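Local structure of phenylacetic acid degradation-related protein (Silicibacter sp., 2QWZ) at residues E35-I40 / S83-V88; F44-L49 / I54-N59; Q61-R66 / G73-A78. The protein is a putative thioesterase of the hotdog fold that probably hydrolyses thioesters, perhaps in phenylacetic acid degradation. All blocks are in the same frame, centred on the assembly; numbering follows the deposited sequence.

Contact 1 (E35-I40 / S83-V88); sequences EVFPQI and SVYALV
In the hotdog fold of the thioesterase superfamily an antiparallel sheet wraps around a long central helix, here helix 73-92, and Tyr85 on that helix meets Phe37 at the point where helix 26-36 gives way to a turn. Phe37 is the first residue past that helix to abandon helical backbone angles; its carbonyl then accepts a hydrogen bond from Ile40 N, which closes the turn behind it. The contact is small and entirely apolar, carried by these two rings, whose side chains approach from opposite directions. Phe37 CE2 and Tyr85 CE2 are 3.5 Å apart, and Phe37 CZ follows at 3.6 Å from the same Tyr85 CE2. The two make an oblique aromatic pair, ring centroids 5.6 Å apart and planes inclined at 64°: Tyr85 CE2 lies at the edge of the Phe37 ring, close to its plane, while Phe37 CE2 comes at the tyrosine ring obliquely. Tyr85 gets there because its CG is trans to the backbone N (chi1 178°), which extends the ring away from the helix toward the turn. Elsewhere on 83-88 the side chains look inward: Ser83 and Ala86 pack on Met56, Leu87 on Ile54, and Val84 on Ala121 and Tyr153, the last of which also touches Tyr85. Within 35-40 itself, Val36 CG1 lies over the centre of one face of the Phe37 ring, 3.1 Å from its plane.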
loop_
_atom_site.group_PDB
_atom_site.type_symbol
_atom_site.label_atom_id
_atom_site.label_comp_id
_atom_site.label_asym_id
_atom_site.label_seq_id
_atom_site.Cartn_x
_atom_site.Cartn_y
_atom_site.Cartn_z
ATOM N N GLU A 35 14.202 3.328 26.878
ATOM C CA GLU A 35 13.386 4.045 27.868
ATOM C C GLU A 35 11.895 4.007 27.506
ATOM O O GLU A 35 11.080 3.461 28.246
ATOM C CB GLU A 35 13.878 5.498 28.005
ATOM C CG GLU A 35 12.946 6.437 28.766
ATOM C CD GLU A 35 13.595 7.785 29.092
ATOM O OE1 GLU A 35 14.466 7.826 29.990
ATOM O OE2 GLU A 35 13.221 8.806 28.468
ATOM N N VAL A 36 11.552 4.588 26.366
ATOM C CA VAL A 36 10.180 4.585 25.858
ATOM C C VAL A 36 9.626 3.182 25.540
ATOM O O VAL A 36 8.424 2.959 25.672
ATOM C CB VAL A 36 10.069 5.518 24.613
ATOM C CG1 VAL A 36 8.998 5.051 23.640
ATOM C CG2 VAL A 36 9.813 6.944 25.057
ATOM N N PHE A 37 10.483 2.246 25.126
ATOM C CA PHE A 37 10.047 0.865 24.833
ATOM C C PHE A 37 10.931 -0.171 25.535
ATOM O O PHE A 37 11.920 -0.635 24.965
ATOM C CB PHE A 37 10.056 0.571 23.331
ATOM C CG PHE A 37 9.395 1.617 22.497
ATOM C CD1 PHE A 37 8.037 1.867 22.619
ATOM C CD2 PHE A 37 10.131 2.344 21.574
ATOM C CE1 PHE A 37 7.421 2.839 21.839
ATOM C CE2 PHE A 37 9.528 3.314 20.797
ATOM C CZ PHE A 37 8.167 3.561 20.924
ATOM N N PRO A 38 10.576 -0.542 26.777
ATOM C CA PRO A 38 11.360 -1.543 27.509
ATOM C C PRO A 38 11.385 -2.918 26.842
ATOM O O PRO A 38 12.382 -3.633 26.960
ATOM C CB PRO A 38 10.666 -1.608 28.871
ATOM C CG PRO A 38 9.864 -0.332 28.962
ATOM C CD PRO A 38 9.442 -0.042 27.574
ATOM N N GLN A 39 10.310 -3.267 26.134
ATOM C CA GLN A 39 10.241 -4.523 25.357
ATOM C C GLN A 39 11.285 -4.662 24.221
ATOM O O GLN A 39 11.720 -5.780 23.920
ATOM C CB GLN A 39 8.835 -4.710 24.778
ATOM N N ILE A 40 11.694 -3.544 23.603
ATOM C CA ILE A 40 12.650 -3.590 22.465
ATOM C C ILE A 40 14.062 -4.006 22.879
ATOM O O ILE A 40 14.790 -4.606 22.072
ATOM C CB ILE A 40 12.726 -2.257 21.636
ATOM C CG1 ILE A 40 13.571 -1.174 22.340
ATOM C CG2 ILE A 40 11.311 -1.757 21.298
ATOM C CD1 ILE A 40 14.714 -0.621 21.477
ATOM N N SER A 83 12.406 0.909 12.906
ATOM C CA SER A 83 13.414 1.614 12.159
ATOM C C SER A 83 13.013 3.016 11.716
ATOM O O SER A 83 13.784 3.951 11.856
ATOM C CB SER A 83 13.786 0.811 10.898
ATOM O OG SER A 83 14.264 -0.484 11.252
ATOM N N VAL A 84 11.850 3.166 11.097
ATOM C CA VAL A 84 11.463 4.470 10.578
ATOM C C VAL A 84 11.038 5.364 11.733
ATOM O O VAL A 84 11.350 6.541 11.732
ATOM C CB VAL A 84 10.398 4.374 9.470
ATOM C CG1 VAL A 84 10.146 5.672 8.909
ATOM C CG2 VAL A 84 10.900 3.438 8.317
ATOM N N TYR A 85 10.372 4.791 12.718
ATOM C CA TYR A 85 9.973 5.534 13.893
ATOM C C TYR A 85 11.189 6.137 14.589
ATOM O O TYR A 85 11.180 7.296 14.951
ATOM C CB TYR A 85 9.240 4.619 14.870
ATOM C CG TYR A 85 8.857 5.346 16.143
ATOM C CD1 TYR A 85 7.746 6.153 16.182
ATOM C CD2 TYR A 85 9.640 5.237 17.302
ATOM C CE1 TYR A 85 7.393 6.854 17.364
ATOM C CE2 TYR A 85 9.312 5.917 18.463
ATOM C CZ TYR A 85 8.187 6.720 18.496
ATOM O OH TYR A 85 7.890 7.383 19.665
ATOM N N ALA A 86 12.226 5.325 14.759
ATOM C CA ALA A 86 13.486 5.725 15.395
ATOM C C ALA A 86 14.149 6.855 14.626
ATOM O O ALA A 86 14.591 7.812 15.241
ATOM C CB ALA A 86 14.436 4.523 15.516
ATOM N N LEU A 87 14.174 6.766 13.286
ATOM C CA LEU A 87 14.704 7.859 12.439
ATOM C C LEU A 87 13.864 9.138 12.557
ATOM O O LEU A 87 14.402 10.232 12.601
ATOM C CB LEU A 87 14.800 7.421 10.995
ATOM C CG LEU A 87 15.782 8.085 10.019
ATOM C CD1 LEU A 87 17.265 8.182 10.444
ATOM C CD2 LEU A 87 15.688 7.298 8.793
ATOM N N VAL A 88 12.554 9.009 12.632
ATOM C CA VAL A 88 11.729 10.186 12.799
ATOM C C VAL A 88 12.055 10.858 14.123
ATOM O O VAL A 88 12.337 12.045 14.149
ATOM C CB VAL A 88 10.233 9.861 12.661
ATOM C CG1 VAL A 88 9.407 11.072 13.018
ATOM C CG2 VAL A 88 9.941 9.440 11.271
#

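Contact 2 (F44-L49 / I54-N59); sequences FSIDAL and ITMRLN
Thr55 O is gripped by two successive amides, Asp47 N at 2.7 Å and Ala48 N at 3.3 Å from Thr55 O, both weak bonds. This is a classic beta bulge: Asp47 and Ala48 together face Thr55, and the register of the antiparallel hairpin slips by one residue. Before the bulge Ser45 and Arg57 exchange both backbone bonds, Ser45 N to Arg57 O at 2.9 Å and Arg57 N to Ser45 O at 2.7 Å; after it Thr55 N bonds Ala48 O at 3.0 Å. At the bulge Asp47 and Arg57 form a salt bridge. Arg57 NE bonds Asp47 OD1 on its syn side at 3.3 Å, nearly straight at 165° and within the guanidinium plane; Arg57 NH2 is nearer to Asp47 OD2, but that hydrogen bond is bent and weak, and the two flat groups are turned 39° from each other. Bending at chi3 (-71°) brings the guanidinium round to the carboxylate, while Arg57 NH1 makes salt bridges with Glu140 and Asp116.

On the other face, Phe44 CE1 rests 3.7 Å from Leu58 CB, and Ile46 CG1 meets the selenium of Met56, a selenomethionine, at 4.0 Å. Ile46 CG2 and Ile54 CG1 touch too, their side chains crossing at about a right angle.

Helix 73-92 covers Phe44 and Met56, helix 26-36 covers Ile46 and Leu49, and strand 117-126 pairs with 53-58 on the side away from 44-49.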
loop_
_atom_site.group_PDB
_atom_site.type_symbol
_atom_site.label_atom_id
_atom_site.label_comp_id
_atom_site.label_asym_id
_atom_site.label_seq_id
_atom_site.Cartn_x
_atom_site.Cartn_y
_atom_site.Cartn_z
ATOM N N PHE A 44 15.686 -5.425 19.368
ATOM C CA PHE A 44 16.084 -4.390 18.393
ATOM C C PHE A 44 17.248 -3.519 18.872
ATOM O O PHE A 44 17.201 -2.998 19.978
ATOM C CB PHE A 44 14.875 -3.506 18.041
ATOM C CG PHE A 44 13.776 -4.263 17.313
ATOM C CD1 PHE A 44 14.031 -4.879 16.091
ATOM C CD2 PHE A 44 12.527 -4.397 17.856
ATOM C CE1 PHE A 44 13.043 -5.581 15.430
ATOM C CE2 PHE A 44 11.545 -5.086 17.205
ATOM C CZ PHE A 44 11.798 -5.694 15.996
ATOM N N SER A 45 18.288 -3.386 18.038
ATOM C CA SER A 45 19.405 -2.477 18.309
ATOM C C SER A 45 19.822 -1.686 17.059
ATOM O O SER A 45 19.711 -2.179 15.947
ATOM C CB SER A 45 20.594 -3.235 18.911
ATOM O OG SER A 45 21.108 -4.236 18.013
ATOM N N ILE A 46 20.327 -0.475 17.252
ATOM C CA ILE A 46 20.786 0.377 16.155
ATOM C C ILE A 46 22.211 0.012 15.742
ATOM O O ILE A 46 23.139 0.173 16.516
ATOM C CB ILE A 46 20.747 1.884 16.566
ATOM C CG1 ILE A 46 19.410 2.258 17.203
ATOM C CG2 ILE A 46 21.053 2.809 15.375
ATOM C CD1 ILE A 46 19.300 3.725 17.575
ATOM N N ASP A 47 22.410 -0.483 14.523
ATOM C CA ASP A 47 23.763 -0.555 13.983
ATOM C C ASP A 47 24.390 0.763 13.537
ATOM O O ASP A 47 25.587 0.964 13.707
ATOM C CB ASP A 47 23.837 -1.532 12.789
ATOM C CG ASP A 47 23.651 -2.942 13.197
ATOM O OD1 ASP A 47 23.573 -3.200 14.407
ATOM O OD2 ASP A 47 23.587 -3.805 12.305
ATOM N N ALA A 48 23.623 1.635 12.908
ATOM C CA ALA A 48 24.143 2.914 12.437
ATOM C C ALA A 48 23.042 3.946 12.358
ATOM O O ALA A 48 21.892 3.609 12.167
ATOM C CB ALA A 48 24.770 2.751 11.085
ATOM N N LEU A 49 23.427 5.205 12.470
ATOM C CA LEU A 49 22.519 6.330 12.385
ATOM C C LEU A 49 23.227 7.470 11.658
ATOM O O LEU A 49 24.372 7.781 11.964
ATOM C CB LEU A 49 22.125 6.785 13.772
ATOM C CG LEU A 49 21.249 8.044 13.808
ATOM C CD1 LEU A 49 19.862 7.701 13.383
ATOM C CD2 LEU A 49 21.240 8.578 15.187
ATOM N N ILE A 54 18.990 4.992 8.839
ATOM C CA ILE A 54 19.311 4.217 10.023
ATOM C C ILE A 54 19.408 2.762 9.610
ATOM O O ILE A 54 18.661 2.367 8.760
ATOM C CB ILE A 54 18.223 4.366 11.053
ATOM C CG1 ILE A 54 18.669 3.804 12.405
ATOM C CG2 ILE A 54 16.905 3.760 10.576
ATOM C CD1 ILE A 54 17.746 4.219 13.581
ATOM N N THR A 55 20.304 2.007 10.237
ATOM C CA THR A 55 20.333 0.525 10.168
ATOM C C THR A 55 19.988 -0.072 11.512
ATOM O O THR A 55 20.695 0.146 12.491
ATOM C CB THR A 55 21.684 0.006 9.725
ATOM O OG1 THR A 55 22.008 0.669 8.525
ATOM C CG2 THR A 55 21.662 -1.515 9.466
HETATM N N MSE A 56 18.850 -0.765 11.575
HETATM C CA MSE A 56 18.411 -1.417 12.793
HETATM C C MSE A 56 18.554 -2.925 12.662
HETATM O O MSE A 56 18.335 -3.458 11.572
HETATM C CB MSE A 56 16.969 -1.074 13.031
HETATM C CG MSE A 56 16.438 -1.505 14.343
HETATM SE SE MSE A 56 16.592 -0.215 15.779
HETATM C CE MSE A 56 15.716 1.380 15.126
ATOM N N ARG A 57 18.901 -3.574 13.781
ATOM C CA ARG A 57 19.119 -5.021 13.873
ATOM C C ARG A 57 18.000 -5.641 14.685
ATOM O O ARG A 57 17.618 -5.106 15.746
ATOM C CB ARG A 57 20.444 -5.316 14.578
ATOM C CG ARG A 57 20.850 -6.799 14.600
ATOM C CD ARG A 57 22.220 -6.977 15.256
ATOM N NE ARG A 57 23.241 -6.454 14.373
ATOM C CZ ARG A 57 23.857 -7.170 13.448
ATOM N NH1 ARG A 57 23.596 -8.463 13.304
ATOM N NH2 ARG A 57 24.714 -6.577 12.653
ATOM N N LEU A 58 17.458 -6.739 14.160
ATOM C CA LEU A 58 16.621 -7.639 14.937
ATOM C C LEU A 58 17.497 -8.827 15.290
ATOM O O LEU A 58 17.940 -9.589 14.398
ATOM C CB LEU A 58 15.392 -8.103 14.141
ATOM C CG LEU A 58 14.293 -9.005 14.724
ATOM C CD1 LEU A 58 13.064 -8.999 13.762
ATOM C CD2 LEU A 58 14.746 -10.419 14.938
ATOM N N ASN A 59 17.729 -8.990 16.587
ATOM C CA ASN A 59 18.467 -10.144 17.125
ATOM C C ASN A 59 17.625 -11.409 17.038
ATOM O O ASN A 59 16.744 -11.610 17.851
ATOM C CB ASN A 59 18.847 -9.844 18.585
ATOM C CG ASN A 59 19.556 -11.003 19.286
ATOM O OD1 ASN A 59 20.015 -11.968 18.663
ATOM N ND2 ASN A 59 19.670 -10.885 20.605
#

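Contact 3 (Q61-R66 / G73-A78); sequences QERHLR and GPSMFA. With ACT (acetate ion), chain E.
Arg63, in the 3-10 turn 61-63, faces Ser75 on the first turn of helix 73-92 with their CA atoms 9.2 Å apart, so the backbones stay well separated and side chains do the bridging. The helix is the central one of the hotdog fold, and an acetate ion, probably from the crystallisation liquor, links the two side chains. Arg63 NH1 donates to acetate O at 2.8 Å, a somewhat bent bond (135°) with the oxygen near the guanidinium plane at its edge. Ser72 N supplies a further hydrogen bond to the ion. Arg63 NH1 also comes within 3.3 Å of Ser75 OG, the closest approach of the two segments.

Bends at chi2 (-90°) and chi3 (88°) turn the guanidinium so that NE meets Glu62 and NH1 meets the acetate. Arg63 NE forms a salt bridge with Glu62 OE1 at 3.1 Å, the oxygen lying close to the guanidinium plane, and another with Glu43 OE2. With the guanidinium thus steadied, NH1 is presented to the anion. The start of the helix, with its amides and dipole, would probably favour a negative guest as well. Here the helix also meets another copy: Pro74 packs on Phe77 of the second subunit. The ion's methyl end is met from the loop by Leu65, whose CD2 is modelled suspiciously close to it. On the helix side the grip is sounder: Ser75 OG donates to the second carboxylate oxygen, acetate OXT, at 2.7 Å.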
loop_
_atom_site.group_PDB
_atom_site.type_symbol
_atom_site.label_atom_id
_atom_site.label_comp_id
_atom_site.label_asym_id
_atom_site.label_seq_id
_atom_site.Cartn_x
_atom_site.Cartn_y
_atom_site.Cartn_z
ATOM N N GLN A 61 18.118 -14.498 17.674
ATOM C CA GLN A 61 18.159 -15.381 18.819
ATOM C C GLN A 61 17.048 -15.098 19.826
ATOM O O GLN A 61 16.469 -16.031 20.353
ATOM C CB GLN A 61 19.516 -15.287 19.502
ATOM C CG GLN A 61 19.791 -16.449 20.431
ATOM C CD GLN A 61 20.824 -16.098 21.447
ATOM O OE1 GLN A 61 21.931 -16.656 21.449
ATOM N NE2 GLN A 61 20.485 -15.140 22.318
ATOM N N GLU A 62 16.750 -13.819 20.072
ATOM C CA GLU A 62 15.696 -13.410 20.988
ATOM C C GLU A 62 14.297 -13.917 20.617
ATOM O O GLU A 62 13.359 -13.778 21.403
ATOM C CB GLU A 62 15.680 -11.884 21.069
ATOM C CG GLU A 62 14.724 -11.290 22.097
ATOM C CD GLU A 62 13.309 -11.086 21.576
ATOM O OE1 GLU A 62 13.088 -11.168 20.350
ATOM O OE2 GLU A 62 12.409 -10.841 22.403
ATOM N N ARG A 63 14.159 -14.479 19.418
ATOM C CA ARG A 63 12.894 -14.983 18.908
ATOM C C ARG A 63 12.710 -16.470 19.198
ATOM O O ARG A 63 11.629 -17.013 18.992
ATOM C CB ARG A 63 12.836 -14.792 17.388
ATOM C CG ARG A 63 12.982 -13.364 16.903
ATOM C CD ARG A 63 11.656 -12.692 16.811
ATOM N NE ARG A 63 11.269 -12.069 18.068
ATOM C CZ ARG A 63 10.026 -11.989 18.532
ATOM N NH1 ARG A 63 9.007 -12.508 17.869
ATOM N NH2 ARG A 63 9.806 -11.393 19.695
ATOM N N HIS A 64 13.785 -17.135 19.606
ATOM C CA HIS A 64 13.731 -18.541 19.982
ATOM C C HIS A 64 12.855 -19.322 19.016
ATOM O O HIS A 64 11.795 -19.824 19.385
ATOM C CB HIS A 64 13.230 -18.675 21.418
ATOM C CG HIS A 64 14.050 -17.908 22.403
ATOM N ND1 HIS A 64 15.348 -18.257 22.718
ATOM C CD2 HIS A 64 13.777 -16.788 23.114
ATOM C CE1 HIS A 64 15.830 -17.398 23.599
ATOM N NE2 HIS A 64 14.899 -16.491 23.851
ATOM N N LEU A 65 13.318 -19.399 17.775
ATOM C CA LEU A 65 12.647 -20.130 16.728
ATOM C C LEU A 65 13.261 -21.519 16.633
ATOM O O LEU A 65 14.445 -21.696 16.932
ATOM C CB LEU A 65 12.807 -19.399 15.379
ATOM C CG LEU A 65 12.365 -17.931 15.287
ATOM C CD1 LEU A 65 12.813 -17.328 13.980
ATOM C CD2 LEU A 65 10.869 -17.782 15.429
ATOM N N ARG A 66 12.465 -22.498 16.200
ATOM C CA ARG A 66 12.965 -23.854 15.949
ATOM C C ARG A 66 13.971 -23.816 14.795
ATOM O O ARG A 66 13.895 -22.936 13.956
ATOM C CB ARG A 66 11.801 -24.796 15.615
ATOM N N GLY A 73 6.091 -12.409 9.619
ATOM C CA GLY A 73 5.667 -11.147 9.007
ATOM C C GLY A 73 5.375 -10.073 10.030
ATOM O O GLY A 73 5.714 -8.896 9.833
ATOM N N PRO A 74 4.736 -10.453 11.135
ATOM C CA PRO A 74 4.613 -9.472 12.198
ATOM C C PRO A 74 5.952 -8.957 12.737
ATOM O O PRO A 74 6.020 -7.795 13.138
ATOM C CB PRO A 74 3.806 -10.216 13.281
ATOM C CG PRO A 74 3.066 -11.267 12.521
ATOM C CD PRO A 74 4.030 -11.703 11.466
ATOM N N SER A 75 6.990 -9.796 12.730
ATOM C CA SER A 75 8.298 -9.407 13.268
ATOM C C SER A 75 9.010 -8.477 12.304
ATOM O O SER A 75 9.562 -7.447 12.734
ATOM C CB SER A 75 9.172 -10.631 13.588
ATOM O OG SER A 75 8.804 -11.172 14.837
HETATM N N MSE A 76 8.947 -8.829 11.014
HETATM C CA MSE A 76 9.375 -7.931 9.916
HETATM C C MSE A 76 8.645 -6.591 9.942
HETATM O O MSE A 76 9.249 -5.556 9.782
HETATM C CB MSE A 76 9.228 -8.611 8.560
HETATM C CG MSE A 76 10.212 -9.725 8.411
HETATM SE SE MSE A 76 10.281 -10.479 6.626
HETATM C CE MSE A 76 8.946 -11.830 6.884
ATOM N N PHE A 77 7.347 -6.621 10.152
ATOM C CA PHE A 77 6.586 -5.409 10.362
ATOM C C PHE A 77 7.185 -4.575 11.488
ATOM O O PHE A 77 7.379 -3.365 11.346
ATOM C CB PHE A 77 5.124 -5.729 10.685
ATOM C CG PHE A 77 4.322 -4.497 10.977
ATOM C CD1 PHE A 77 4.344 -3.925 12.224
ATOM C CD2 PHE A 77 3.646 -3.849 9.968
ATOM C CE1 PHE A 77 3.669 -2.749 12.459
ATOM C CE2 PHE A 77 2.962 -2.687 10.207
ATOM C CZ PHE A 77 2.986 -2.134 11.438
ATOM N N ALA A 78 7.454 -5.260 12.609
ATOM C CA ALA A 78 8.067 -4.708 13.816
ATOM C C ALA A 78 9.393 -4.034 13.515
ATOM O O ALA A 78 9.604 -2.908 13.939
ATOM C CB ALA A 78 8.247 -5.818 14.887
HETATM C C ACT E . 8.884 -14.832 15.031
HETATM O O ACT E . 8.826 -14.848 16.277
HETATM O OXT ACT E . 9.424 -13.818 14.518
HETATM C CH3 ACT E . 8.337 -16.015 14.268
#

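Contact 2 is the edge hairpin of the hotdog sheet, while contacts 1 and 3 both use helix 73-92, one midway along it and the other at its start. Contact 2 precedes contact 3 along the chain, and both fall between the two segments of contact 1. The centres of contacts 1 and 2 lie about 10 Å apart, and the contacts meet where Ser83 and Ala86 pack on Met56. Contact 3 lies about 15 Å from contact 2, centre to centre, joined to it through Phe44 with Ala78 and Leu58 with Arg63. The hairpin thus packs along the central helix, from the acetate-bound end at the subunit interface to the middle of the helix, near Tyr85.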